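Local structure of sensor protein (Shewanella oneidensis, 3LIC) at residues 26-31 against 69-74; 56-61 against 77-82; 170-175 against 191-196; 218-223 against 244-249. The protein is a putative membrane-bound histidine kinase whose extracellular PDC-fold domain probably senses an external signal and passes it inward through a two-component system. One frame throughout, in Å; residues are numbered along the deposited sequence.

Interaction 1: residues 26-31 against 69-74; sequences QFLLEH and NPDFFG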
loop_
_atom_site.group_PDB
_atom_site.type_symbol
_atom_site.label_atom_id
_atom_site.label_comp_id
_atom_site.label_asym_id
_atom_site.label_seq_id
_atom_site.Cartn_x
_atom_site.Cartn_y
_atom_site.Cartn_z
ATOM N N GLN A 26 5.886 5.116 -7.108
ATOM C CA GLN A 26 6.167 4.074 -8.096
ATOM C C GLN A 26 7.393 3.197 -7.787
ATOM O O GLN A 26 7.328 1.962 -7.857
ATOM C CB GLN A 26 6.382 4.708 -9.486
ATOM C CG GLN A 26 6.472 3.674 -10.652
ATOM C CD GLN A 26 7.049 4.297 -11.919
ATOM O OE1 GLN A 26 7.111 5.523 -12.062
ATOM N NE2 GLN A 26 7.500 3.451 -12.835
ATOM N N PHE A 27 8.525 3.846 -7.482
ATOM C CA PHE A 27 9.713 3.107 -7.170
ATOM C C PHE A 27 9.548 2.270 -5.851
ATOM O O PHE A 27 10.039 1.165 -5.775
ATOM C CB PHE A 27 10.962 4.027 -7.239
ATOM C CG PHE A 27 11.311 4.414 -8.668
ATOM C CD1 PHE A 27 11.861 3.468 -9.552
ATOM C CD2 PHE A 27 11.094 5.698 -9.132
ATOM C CE1 PHE A 27 12.152 3.805 -10.870
ATOM C CE2 PHE A 27 11.371 6.031 -10.438
ATOM C CZ PHE A 27 11.893 5.074 -11.313
ATOM N N LEU A 28 8.793 2.773 -4.870
ATOM C CA LEU A 28 8.531 2.075 -3.638
ATOM C C LEU A 28 7.734 0.799 -3.903
ATOM O O LEU A 28 8.059 -0.259 -3.366
ATOM C CB LEU A 28 7.725 2.981 -2.712
ATOM C CG LEU A 28 7.260 2.348 -1.376
ATOM C CD1 LEU A 28 8.466 1.805 -0.573
ATOM C CD2 LEU A 28 6.483 3.324 -0.540
ATOM N N LEU A 29 6.705 0.892 -4.753
ATOM C CA LEU A 29 5.784 -0.228 -4.980
ATOM C C LEU A 29 6.453 -1.248 -5.886
ATOM O O LEU A 29 6.332 -2.456 -5.690
ATOM C CB LEU A 29 4.465 0.302 -5.610
ATOM C CG LEU A 29 3.566 1.251 -4.770
ATOM C CD1 LEU A 29 2.369 1.768 -5.607
ATOM C CD2 LEU A 29 3.036 0.569 -3.519
ATOM N N GLU A 30 7.258 -0.772 -6.839
ATOM C CA GLU A 30 7.973 -1.703 -7.677
ATOM C C GLU A 30 9.080 -2.416 -6.884
ATOM O O GLU A 30 9.350 -3.594 -7.158
ATOM C CB GLU A 30 8.539 -1.039 -8.941
ATOM C CG GLU A 30 7.411 -0.459 -9.808
ATOM C CD GLU A 30 7.940 0.275 -11.045
ATOM O OE1 GLU A 30 9.157 0.535 -11.091
ATOM O OE2 GLU A 30 7.134 0.605 -11.960
ATOM N N HIS A 31 9.751 -1.708 -5.957
ATOM C CA HIS A 31 10.751 -2.358 -5.098
ATOM C C HIS A 31 10.099 -3.517 -4.276
ATOM O O HIS A 31 10.619 -4.609 -4.171
ATOM C CB HIS A 31 11.406 -1.309 -4.179
ATOM C CG HIS A 31 12.447 -1.879 -3.275
ATOM N ND1 HIS A 31 12.763 -1.326 -2.044
ATOM C CD2 HIS A 31 13.216 -2.980 -3.403
ATOM C CE1 HIS A 31 13.694 -2.055 -1.455
ATOM N NE2 HIS A 31 13.995 -3.060 -2.270
ATOM N N ASN A 69 15.855 -3.987 4.252
ATOM C CA ASN A 69 15.028 -3.094 3.435
ATOM C C ASN A 69 14.225 -2.165 4.289
ATOM O O ASN A 69 13.119 -2.506 4.688
ATOM C CB ASN A 69 14.116 -3.892 2.506
ATOM C CG ASN A 69 14.907 -4.762 1.556
ATOM O OD1 ASN A 69 15.120 -5.954 1.780
ATOM N ND2 ASN A 69 15.375 -4.168 0.519
ATOM N N PRO A 70 14.783 -0.988 4.593
ATOM C CA PRO A 70 14.172 -0.045 5.570
ATOM C C PRO A 70 12.733 0.345 5.224
ATOM O O PRO A 70 11.955 0.636 6.142
ATOM C CB PRO A 70 15.057 1.212 5.466
ATOM C CG PRO A 70 16.498 0.618 5.084
ATOM C CD PRO A 70 16.120 -0.547 4.109
ATOM N N ASP A 71 12.369 0.404 3.929
ATOM C CA ASP A 71 10.992 0.808 3.552
ATOM C C ASP A 71 9.923 -0.212 3.838
ATOM O O ASP A 71 8.749 0.199 3.862
ATOM C CB ASP A 71 10.878 1.158 2.079
ATOM C CG ASP A 71 11.547 2.476 1.764
ATOM O OD1 ASP A 71 11.343 3.453 2.546
ATOM O OD2 ASP A 71 12.269 2.534 0.749
ATOM N N PHE A 72 10.287 -1.507 4.020
ATOM C CA PHE A 72 9.265 -2.565 4.259
ATOM C C PHE A 72 8.865 -2.602 5.727
ATOM O O PHE A 72 9.678 -2.479 6.593
ATOM C CB PHE A 72 9.701 -3.968 3.797
ATOM C CG PHE A 72 10.186 -4.045 2.330
ATOM C CD1 PHE A 72 9.788 -3.118 1.387
ATOM C CD2 PHE A 72 10.953 -5.110 1.907
ATOM C CE1 PHE A 72 10.172 -3.213 0.064
ATOM C CE2 PHE A 72 11.372 -5.228 0.570
ATOM C CZ PHE A 72 10.989 -4.223 -0.353
ATOM N N PHE A 73 7.581 -2.737 6.008
ATOM C CA PHE A 73 7.142 -2.843 7.371
ATOM C C PHE A 73 7.266 -4.294 7.866
ATOM O O PHE A 73 7.695 -4.564 9.001
ATOM C CB PHE A 73 5.673 -2.421 7.467
ATOM C CG PHE A 73 5.134 -2.576 8.839
ATOM C CD1 PHE A 73 5.507 -1.649 9.850
ATOM C CD2 PHE A 73 4.304 -3.672 9.174
ATOM C CE1 PHE A 73 5.058 -1.809 11.147
ATOM C CE2 PHE A 73 3.863 -3.850 10.492
ATOM C CZ PHE A 73 4.265 -2.904 11.483
ATOM N N GLY A 74 6.907 -5.240 7.015
ATOM C CA GLY A 74 6.801 -6.615 7.454
ATOM C C GLY A 74 6.801 -7.586 6.267
ATOM O O GLY A 74 6.564 -7.197 5.130
#

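Interaction 2: residues 56-61 against 77-82; sequences EKLKTV and IAFKPN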
loop_
_atom_site.group_PDB
_atom_site.type_symbol
_atom_site.label_atom_id
_atom_site.label_comp_id
_atom_site.label_asym_id
_atom_site.label_seq_id
_atom_site.Cartn_x
_atom_site.Cartn_y
_atom_site.Cartn_z
ATOM N N GLU A 56 12.701 -21.450 12.834
ATOM C CA GLU A 56 13.899 -20.656 13.164
ATOM C C GLU A 56 14.564 -20.164 11.871
ATOM O O GLU A 56 15.056 -19.037 11.793
ATOM C CB GLU A 56 14.968 -21.454 13.961
ATOM C CG GLU A 56 15.052 -21.356 15.505
ATOM C CD GLU A 56 14.646 -20.014 16.145
ATOM O OE1 GLU A 56 15.465 -19.083 16.286
ATOM O OE2 GLU A 56 13.494 -19.926 16.587
ATOM N N LYS A 57 14.664 -21.037 10.889
ATOM C CA LYS A 57 15.202 -20.610 9.584
ATOM C C LYS A 57 14.328 -19.537 8.885
ATOM O O LYS A 57 14.873 -18.566 8.360
ATOM C CB LYS A 57 15.385 -21.798 8.597
ATOM C CG LYS A 57 16.627 -22.697 8.856
ATOM C CD LYS A 57 16.675 -23.761 7.735
ATOM C CE LYS A 57 17.319 -25.062 8.192
ATOM N NZ LYS A 57 18.550 -24.793 8.962
ATOM N N LEU A 58 13.022 -19.715 8.832
ATOM C CA LEU A 58 12.187 -18.690 8.182
ATOM C C LEU A 58 12.238 -17.351 8.928
ATOM O O LEU A 58 12.277 -16.249 8.309
ATOM C CB LEU A 58 10.760 -19.174 8.016
ATOM C CG LEU A 58 10.641 -20.466 7.233
ATOM C CD1 LEU A 58 9.175 -20.915 7.144
ATOM C CD2 LEU A 58 11.162 -20.341 5.826
ATOM N N LYS A 59 12.326 -17.433 10.247
ATOM C CA LYS A 59 12.437 -16.234 11.062
ATOM C C LYS A 59 13.716 -15.483 10.779
ATOM O O LYS A 59 13.740 -14.243 10.623
ATOM C CB LYS A 59 12.405 -16.625 12.561
ATOM C CG LYS A 59 12.737 -15.477 13.504
ATOM C CD LYS A 59 12.162 -15.885 14.932
ATOM C CE LYS A 59 12.631 -14.949 16.008
ATOM N NZ LYS A 59 14.074 -15.008 15.962
ATOM N N THR A 60 14.818 -16.223 10.733
ATOM C CA THR A 60 16.102 -15.611 10.265
ATOM C C THR A 60 15.969 -15.024 8.869
ATOM O O THR A 60 16.203 -13.882 8.711
ATOM C CB THR A 60 17.228 -16.626 10.298
ATOM O OG1 THR A 60 17.191 -17.238 11.596
ATOM C CG2 THR A 60 18.593 -15.988 10.043
ATOM N N VAL A 61 15.582 -15.781 7.855
ATOM C CA VAL A 61 15.363 -15.178 6.496
ATOM C C VAL A 61 14.559 -13.842 6.507
ATOM O O VAL A 61 15.033 -12.794 5.959
ATOM C CB VAL A 61 14.665 -16.185 5.503
ATOM C CG1 VAL A 61 14.305 -15.465 4.154
ATOM C CG2 VAL A 61 15.585 -17.339 5.232
ATOM N N ILE A 77 5.673 -15.553 5.217
ATOM C CA ILE A 77 5.682 -16.740 4.381
ATOM C C ILE A 77 4.580 -17.656 4.874
ATOM O O ILE A 77 4.717 -18.266 5.925
ATOM C CB ILE A 77 6.997 -17.501 4.470
ATOM C CG1 ILE A 77 8.136 -16.610 3.961
ATOM C CG2 ILE A 77 6.853 -18.918 3.689
ATOM C CD1 ILE A 77 9.487 -17.277 4.070
ATOM N N ALA A 78 3.493 -17.765 4.097
ATOM C CA ALA A 78 2.252 -18.337 4.573
ATOM C C ALA A 78 1.892 -19.564 3.707
ATOM O O ALA A 78 1.911 -19.473 2.484
ATOM C CB ALA A 78 1.190 -17.287 4.542
ATOM N N PHE A 79 1.646 -20.725 4.319
ATOM C CA PHE A 79 1.460 -21.990 3.533
ATOM C C PHE A 79 -0.019 -22.392 3.468
ATOM O O PHE A 79 -0.773 -22.068 4.384
ATOM C CB PHE A 79 2.301 -23.179 4.104
ATOM C CG PHE A 79 3.797 -22.949 4.043
ATOM C CD1 PHE A 79 4.543 -23.359 2.943
ATOM C CD2 PHE A 79 4.431 -22.283 5.043
ATOM C CE1 PHE A 79 5.891 -23.111 2.892
ATOM C CE2 PHE A 79 5.793 -22.032 4.999
ATOM C CZ PHE A 79 6.519 -22.452 3.932
ATOM N N LYS A 80 -0.429 -23.060 2.390
ATOM C CA LYS A 80 -1.759 -23.683 2.349
ATOM C C LYS A 80 -2.012 -24.566 3.589
ATOM O O LYS A 80 -1.086 -25.173 4.109
ATOM C CB LYS A 80 -1.878 -24.572 1.132
ATOM C CG LYS A 80 -2.711 -24.065 0.020
ATOM C CD LYS A 80 -2.847 -25.194 -1.023
ATOM C CE LYS A 80 -3.942 -24.901 -2.045
ATOM N NZ LYS A 80 -3.459 -23.945 -3.068
ATOM N N PRO A 81 -3.273 -24.660 4.035
ATOM C CA PRO A 81 -3.643 -25.545 5.156
ATOM C C PRO A 81 -3.093 -26.972 4.953
ATOM O O PRO A 81 -3.335 -27.558 3.908
ATOM C CB PRO A 81 -5.173 -25.572 5.081
ATOM C CG PRO A 81 -5.577 -24.336 4.307
ATOM C CD PRO A 81 -4.457 -24.127 3.324
ATOM N N ASN A 82 -2.335 -27.513 5.917
ATOM C CA ASN A 82 -1.927 -28.934 5.847
ATOM C C ASN A 82 -0.815 -29.291 4.871
ATOM O O ASN A 82 -0.619 -30.478 4.553
ATOM C CB ASN A 82 -3.140 -29.844 5.567
ATOM C CG ASN A 82 -4.113 -29.841 6.708
ATOM O OD1 ASN A 82 -5.270 -29.457 6.567
ATOM N ND2 ASN A 82 -3.608 -30.146 7.868
#

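Interaction 3: residues 170-175 against 191-196; sequences DRLPEQ and RLIFHS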
loop_
_atom_site.group_PDB
_atom_site.type_symbol
_atom_site.label_atom_id
_atom_site.label_comp_id
_atom_site.label_asym_id
_atom_site.label_seq_id
_atom_site.Cartn_x
_atom_site.Cartn_y
_atom_site.Cartn_z
ATOM N N ASP A 170 1.135 4.625 7.549
ATOM C CA ASP A 170 1.660 5.837 8.237
ATOM C C ASP A 170 2.965 6.350 7.639
ATOM O O ASP A 170 3.302 7.530 7.766
ATOM C CB ASP A 170 1.845 5.622 9.762
ATOM C CG ASP A 170 0.484 5.602 10.512
ATOM O OD1 ASP A 170 -0.575 6.003 9.919
ATOM O OD2 ASP A 170 0.461 5.176 11.695
ATOM N N ARG A 171 3.701 5.484 6.969
ATOM C CA ARG A 171 4.980 5.938 6.400
ATOM C C ARG A 171 4.928 6.566 5.016
ATOM O O ARG A 171 5.912 7.163 4.576
ATOM C CB ARG A 171 5.978 4.796 6.394
ATOM C CG ARG A 171 6.352 4.395 7.782
ATOM C CD ARG A 171 7.451 3.351 7.781
ATOM N NE ARG A 171 8.637 3.979 7.202
ATOM C CZ ARG A 171 9.757 3.307 6.909
ATOM N NH1 ARG A 171 9.824 1.991 7.149
ATOM N NH2 ARG A 171 10.794 3.946 6.391
ATOM N N LEU A 172 3.837 6.360 4.278
ATOM C CA LEU A 172 3.801 6.818 2.886
ATOM C C LEU A 172 4.125 8.282 2.718
ATOM O O LEU A 172 4.832 8.624 1.783
ATOM C CB LEU A 172 2.446 6.545 2.221
ATOM C CG LEU A 172 2.125 5.079 2.007
ATOM C CD1 LEU A 172 0.701 4.933 1.445
ATOM C CD2 LEU A 172 3.212 4.469 1.055
ATOM N N PRO A 173 3.602 9.180 3.572
ATOM C CA PRO A 173 3.886 10.625 3.379
ATOM C C PRO A 173 5.352 10.983 3.391
ATOM O O PRO A 173 5.856 11.718 2.530
ATOM C CB PRO A 173 3.216 11.258 4.613
ATOM C CG PRO A 173 2.046 10.235 4.987
ATOM C CD PRO A 173 2.797 8.942 4.801
ATOM N N GLU A 174 6.071 10.475 4.390
ATOM C CA GLU A 174 7.501 10.628 4.372
ATOM C C GLU A 174 8.183 9.930 3.172
ATOM O O GLU A 174 9.122 10.479 2.574
ATOM C CB GLU A 174 8.084 10.082 5.657
ATOM C CG GLU A 174 9.586 9.944 5.477
ATOM C CD GLU A 174 10.281 9.552 6.757
ATOM O OE1 GLU A 174 9.638 8.839 7.585
ATOM O OE2 GLU A 174 11.475 9.946 6.919
ATOM N N GLN A 175 7.763 8.703 2.825
ATOM C CA GLN A 175 8.431 8.037 1.739
ATOM C C GLN A 175 8.168 8.802 0.425
ATOM O O GLN A 175 9.007 8.794 -0.486
ATOM C CB GLN A 175 7.955 6.572 1.653
ATOM C CG GLN A 175 8.651 5.703 2.648
ATOM C CD GLN A 175 7.911 4.431 2.879
ATOM O OE1 GLN A 175 6.673 4.417 2.868
ATOM N NE2 GLN A 175 8.658 3.333 3.093
ATOM N N ARG A 191 -10.327 3.706 -5.127
ATOM C CA ARG A 191 -10.563 3.532 -3.723
ATOM C C ARG A 191 -9.384 4.024 -2.865
ATOM O O ARG A 191 -8.246 4.006 -3.294
ATOM C CB ARG A 191 -10.916 2.068 -3.422
ATOM C CG ARG A 191 -12.282 1.609 -4.051
ATOM C CD ARG A 191 -12.833 0.331 -3.375
ATOM N NE ARG A 191 -11.787 -0.654 -3.052
ATOM C CZ ARG A 191 -11.120 -1.378 -3.960
ATOM N NH1 ARG A 191 -11.370 -1.217 -5.258
ATOM N NH2 ARG A 191 -10.205 -2.268 -3.573
ATOM N N LEU A 192 -9.678 4.470 -1.645
ATOM C CA LEU A 192 -8.670 5.114 -0.795
ATOM C C LEU A 192 -7.570 4.149 -0.388
ATOM O O LEU A 192 -7.825 3.106 0.187
ATOM C CB LEU A 192 -9.345 5.639 0.451
ATOM C CG LEU A 192 -9.209 7.050 0.996
ATOM C CD1 LEU A 192 -8.993 8.090 -0.067
ATOM C CD2 LEU A 192 -10.477 7.320 1.807
ATOM N N ILE A 193 -6.332 4.492 -0.695
ATOM C CA ILE A 193 -5.190 3.776 -0.141
ATOM C C ILE A 193 -4.703 4.587 1.046
ATOM O O ILE A 193 -4.471 4.051 2.092
ATOM C CB ILE A 193 -4.053 3.727 -1.145
ATOM C CG1 ILE A 193 -4.434 2.913 -2.405
ATOM C CG2 ILE A 193 -2.785 3.210 -0.491
ATOM C CD1 ILE A 193 -4.366 1.507 -2.224
ATOM N N PHE A 194 -4.497 5.877 0.862
ATOM C CA PHE A 194 -3.987 6.749 1.924
ATOM C C PHE A 194 -4.854 8.004 2.071
ATOM O O PHE A 194 -5.169 8.636 1.072
ATOM C CB PHE A 194 -2.521 7.230 1.693
ATOM C CG PHE A 194 -2.009 8.059 2.856
ATOM C CD1 PHE A 194 -1.529 7.442 4.001
ATOM C CD2 PHE A 194 -2.170 9.426 2.878
ATOM C CE1 PHE A 194 -1.148 8.159 5.097
ATOM C CE2 PHE A 194 -1.789 10.153 3.995
ATOM C CZ PHE A 194 -1.265 9.512 5.115
ATOM N N HIS A 195 -5.227 8.328 3.317
ATOM C CA HIS A 195 -5.852 9.592 3.747
ATOM C C HIS A 195 -5.355 9.843 5.186
ATOM O O HIS A 195 -5.211 8.887 5.998
ATOM C CB HIS A 195 -7.392 9.469 3.786
ATOM C CG HIS A 195 -8.105 10.776 3.964
ATOM N ND1 HIS A 195 -8.704 11.452 2.912
ATOM C CD2 HIS A 195 -8.270 11.568 5.054
ATOM C CE1 HIS A 195 -9.212 12.596 3.351
ATOM N NE2 HIS A 195 -8.948 12.694 4.641
ATOM N N SER A 196 -5.099 11.102 5.522
ATOM C CA SER A 196 -4.814 11.512 6.914
ATOM C C SER A 196 -5.731 10.856 7.940
ATOM O O SER A 196 -5.270 10.349 8.950
ATOM C CB SER A 196 -5.017 13.022 7.058
ATOM O OG SER A 196 -3.802 13.650 6.765
#

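Interaction 4: residues 218-223 against 244-249; sequences IAFATL and ASVAEV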
loop_
_atom_site.group_PDB
_atom_site.type_symbol
_atom_site.label_atom_id
_atom_site.label_comp_id
_atom_site.label_asym_id
_atom_site.label_seq_id
_atom_site.Cartn_x
_atom_site.Cartn_y
_atom_site.Cartn_z
ATOM N N ILE A 218 -17.444 18.879 -8.890
ATOM C CA ILE A 218 -17.694 18.126 -10.105
ATOM C C ILE A 218 -16.440 17.900 -10.909
ATOM O O ILE A 218 -16.167 16.763 -11.296
ATOM C CB ILE A 218 -18.770 18.788 -10.988
ATOM C CG1 ILE A 218 -20.093 18.831 -10.214
ATOM C CG2 ILE A 218 -18.853 18.060 -12.399
ATOM C CD1 ILE A 218 -21.265 19.473 -10.995
ATOM N N ALA A 219 -15.677 18.967 -11.193
ATOM C CA ALA A 219 -14.490 18.805 -12.039
ATOM C C ALA A 219 -13.445 17.918 -11.349
ATOM O O ALA A 219 -12.754 17.129 -12.001
ATOM C CB ALA A 219 -13.892 20.162 -12.439
ATOM N N PHE A 220 -13.313 18.046 -10.030
ATOM C CA PHE A 220 -12.392 17.173 -9.308
ATOM C C PHE A 220 -12.909 15.725 -9.438
ATOM O O PHE A 220 -12.163 14.816 -9.799
ATOM C CB PHE A 220 -12.246 17.626 -7.839
ATOM C CG PHE A 220 -11.165 16.907 -7.084
ATOM C CD1 PHE A 220 -9.922 16.738 -7.642
ATOM C CD2 PHE A 220 -11.415 16.375 -5.803
ATOM C CE1 PHE A 220 -8.914 16.072 -6.979
ATOM C CE2 PHE A 220 -10.409 15.697 -5.111
ATOM C CZ PHE A 220 -9.137 15.545 -5.707
ATOM N N ALA A 221 -14.194 15.512 -9.207
ATOM C CA ALA A 221 -14.735 14.134 -9.312
ATOM C C ALA A 221 -14.616 13.504 -10.725
ATOM O O ALA A 221 -14.366 12.295 -10.843
ATOM C CB ALA A 221 -16.183 14.041 -8.741
ATOM N N THR A 222 -14.708 14.312 -11.787
ATOM C CA THR A 222 -14.564 13.774 -13.165
ATOM C C THR A 222 -13.139 13.360 -13.435
ATOM O O THR A 222 -12.860 12.297 -14.009
ATOM C CB THR A 222 -14.942 14.807 -14.267
ATOM O OG1 THR A 222 -16.265 15.289 -14.021
ATOM C CG2 THR A 222 -14.875 14.176 -15.644
ATOM N N LEU A 223 -12.236 14.245 -13.036
ATOM C CA LEU A 223 -10.815 13.956 -13.031
ATOM C C LEU A 223 -10.529 12.583 -12.372
ATOM O O LEU A 223 -9.842 11.718 -12.935
ATOM C CB LEU A 223 -10.112 15.075 -12.272
ATOM C CG LEU A 223 -8.641 15.049 -12.557
ATOM C CD1 LEU A 223 -8.457 14.892 -14.084
ATOM C CD2 LEU A 223 -8.064 16.330 -12.028
ATOM N N ALA A 244 -5.760 21.198 -5.963
ATOM C CA ALA A 244 -5.291 19.786 -5.936
ATOM C C ALA A 244 -4.692 19.420 -7.268
ATOM O O ALA A 244 -5.071 19.969 -8.326
ATOM C CB ALA A 244 -6.416 18.857 -5.635
ATOM N N SER A 245 -3.746 18.507 -7.222
ATOM C CA SER A 245 -3.136 18.011 -8.411
ATOM C C SER A 245 -3.062 16.513 -8.287
ATOM O O SER A 245 -2.594 15.997 -7.272
ATOM C CB SER A 245 -1.746 18.604 -8.566
ATOM O OG SER A 245 -1.132 18.119 -9.714
ATOM N N VAL A 246 -3.495 15.819 -9.339
ATOM C CA VAL A 246 -3.604 14.380 -9.383
ATOM C C VAL A 246 -2.540 13.925 -10.342
ATOM O O VAL A 246 -2.450 14.451 -11.434
ATOM C CB VAL A 246 -4.965 13.976 -10.008
ATOM C CG1 VAL A 246 -5.086 12.427 -10.226
ATOM C CG2 VAL A 246 -6.121 14.537 -9.200
ATOM N N ALA A 247 -1.740 12.925 -9.955
ATOM C CA ALA A 247 -0.764 12.340 -10.862
ATOM C C ALA A 247 -0.988 10.843 -10.846
ATOM O O ALA A 247 -1.357 10.263 -9.823
ATOM C CB ALA A 247 0.634 12.652 -10.430
ATOM N N GLU A 248 -0.748 10.223 -11.991
ATOM C CA GLU A 248 -0.903 8.795 -12.113
ATOM C C GLU A 248 0.404 7.999 -11.830
ATOM O O GLU A 248 1.522 8.437 -12.138
ATOM C CB GLU A 248 -1.448 8.480 -13.491
ATOM C CG GLU A 248 -1.715 7.021 -13.646
ATOM C CD GLU A 248 -2.781 6.751 -14.669
ATOM O OE1 GLU A 248 -3.966 6.703 -14.269
ATOM O OE2 GLU A 248 -2.424 6.605 -15.861
ATOM N N VAL A 249 0.266 6.855 -11.175
ATOM C CA VAL A 249 1.392 5.902 -11.092
ATOM C C VAL A 249 1.439 4.969 -12.338
ATOM O O VAL A 249 0.465 4.261 -12.664
ATOM C CB VAL A 249 1.272 5.095 -9.838
ATOM C CG1 VAL A 249 2.404 4.106 -9.734
ATOM C CG2 VAL A 249 1.237 6.005 -8.651
#

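Interaction 1: residues 26-31 against 69-74
His31 and Leu28, one helical turn apart on the long helix 2-46, rest on the type I beta turn from Asn69 to Phe72, which joins helix 55-68 to strand 74-79 in the first PDC domain. The turn is closed by Phe72 N donating to Asn69 O, 3.1 Å, and Arg96 NH1 holds the carbonyl oxygens of both these residues.

The main contact is aromatic. Phe72 CZ stands over the centre of the His31 imidazole, 3.6 Å above its plane, with the two planes turned 38° from each other, too oblique for either a stack or an edge-to-face pair. CG of His31 is anti to the backbone N (chi1 -180°), which carries the ring out to the turn. Histidine suits this partly exposed place: it gives Phe72 a flat surface while its polar edge faces the side chain of Asn69. With an alanine here, the end of the Phe72 ring would probably lose the surface it abuts, and a gap would open between helix and turn.

The aliphatic contact is smaller: Leu28 CD1 meets Asp71 CB at 3.6 Å, using the nonpolar root of an acid whose OD1 is occupied by a hydrogen bond from Gln175 NE2.

Within the helix, Gln26 NE2 donates to Glu30 OE2 at 3.0 Å, nearly straight at 167° but arriving from above the carboxylate plane.

Interaction 2: residues 56-61 against 77-82
Glu56 O accepts twice from Thr60, on the helix that presses Leu58 against Ile77 and Phe79. Thr60 N gives the regular helical bond at 3.0 Å and Thr60 OG1 a shorter one at 2.8 Å, the two donors reaching the oxygen from opposite faces of its carbonyl plane. At this exposed position the threonine hydroxyl, with chi1 at -50°, folds back on the preceding turn and finds a partner there.

Leu58 works on the inner side of the same helix. Its two methyls divide the strand between them: CD2 packs on Ile77 CD1 at 3.9 Å, and CD1 comes to the edge of the Phe79 ring, near its plane, with CE2 4.2 Å away. The pairing is that of a helix-on-sheet layer of the PDC fold, with helix 55-68 packed on one face of the six-stranded antiparallel sheet to which strand 74-79 belongs. Ile77 and Phe79, two residues apart on that strand, both serve this face, while Ala78 between them meets Trp120 and Trp121.

A branched leucine suits the site since it can touch two neighbours at once, and Ile77 answers with a long, unbranched end, the axis of its side chain roughly at right angles to that of Leu58. Phe90 adds to the apolar surroundings of Leu58, and the Phe79 ring is itself met edge-to-face by Phe84.

Interaction 3: residues 170-175 against 191-196
Pro173 CG touches the far end of the Phe194 ring at CZ, a tight 3.4 Å, and Pro173 CD lies 4.0 Å from Phe194 CE1. The pyrrolidine and phenyl side chains cross at about a right angle, and the approach to the ring is oblique. At the root of the same side chain, Leu172 CD1 lies 4.0 Å from Phe194 CB and reaches Ile193 CG2 at 4.3 Å. Two neighbouring residues of helix 172-176 thus grip Phe194 at its tip and at its base.

Phe194 gets there because CG is anti to the backbone N (chi1 -177°), extending the ring toward the helix. A phenyl group fills this buried space without bringing any polar atom; an alanine in its place would probably leave Pro173 CG without its partner and open a gap between helix and strand. Proline is well placed in the early part of a helix, where its missing N-H costs little.

Further out, a classic beta bulge sets the strand: Ile193 and Phe194 both face Val185. On the other segment, Arg171 O accepts from Gln175 N at 3.0 Å, and Arg171 NH1 is anchored on Pro70 O.

Strand 192-194 is an outermost strand of the five-stranded sheet, where Phe194 also covers Leu183 and Val185 of strand 183-186. Helix 172-176 touches both this strand and helix 2-46, whose Leu28 packs on Leu172.

Interaction 4: residues 218-223 against 244-249
Val246, Phe220 and Leu223 make most of this contact, in which helix 218-226 packs on one face of the five-stranded antiparallel sheet of the C-terminal half of the PDC-fold region. The axes of 218-223 and 244-248 run almost parallel, 8° between their directions, and approach to 10.4 Å, a normal spacing for a helix layered on a sheet.

Val246 is the meeting point. Its CG2, the branch anti to the carbonyl carbon, is touched by Phe220 CE1 and by Leu223 CD2, each at 3.9 Å. A beta-branched valine suits a strand and offers the helix a compact methyl surface. Phe220 and Leu223 are three residues apart, so both fall on the sheet side of the helix. In Phe220, CG anti to the backbone N (chi1 -171°) extends the ring to the strand, where CE1 also lies 4.0 Å from Ala244 CB; the small alanine lets the ring come close at an oblique angle. The same ring stacks on Phe234 of strand 230-235. Leu223 comes past Val246 from the opposite direction.

The other face of the strand belongs to helix 2-46: Ser245 OG bonds to Ser18 OG, and Ala247 packs on Ala22.

On the outer side of helix 218-226, Ile218 O takes the helical bond from Thr222 N and a second from Thr222 OG1, 3.1 Å long, which arrives 43° above the carbonyl plane.

Overall arrangement
Along the chain, interactions 1 and 2 cross, their segments alternating, and interactions 3 and 4 follow in series. Interaction 2 belongs to the six-stranded sheet of the first PDC domain; interactions 3 and 4, with centres about 17 Å apart, both reach the five-stranded sheet. The most distant pair, interactions 2 and 4, lie about 42 Å apart, centre to centre, on opposite sides of the chain's centre. Interactions 1 and 3 touch near the middle, with centres about 13 Å apart, where helix 2-46 runs on from one sheet region to the other. This long helix also meets interaction 4, through Gln26 and Val249, and so touches both sheet-bearing halves of the extracellular sensor region.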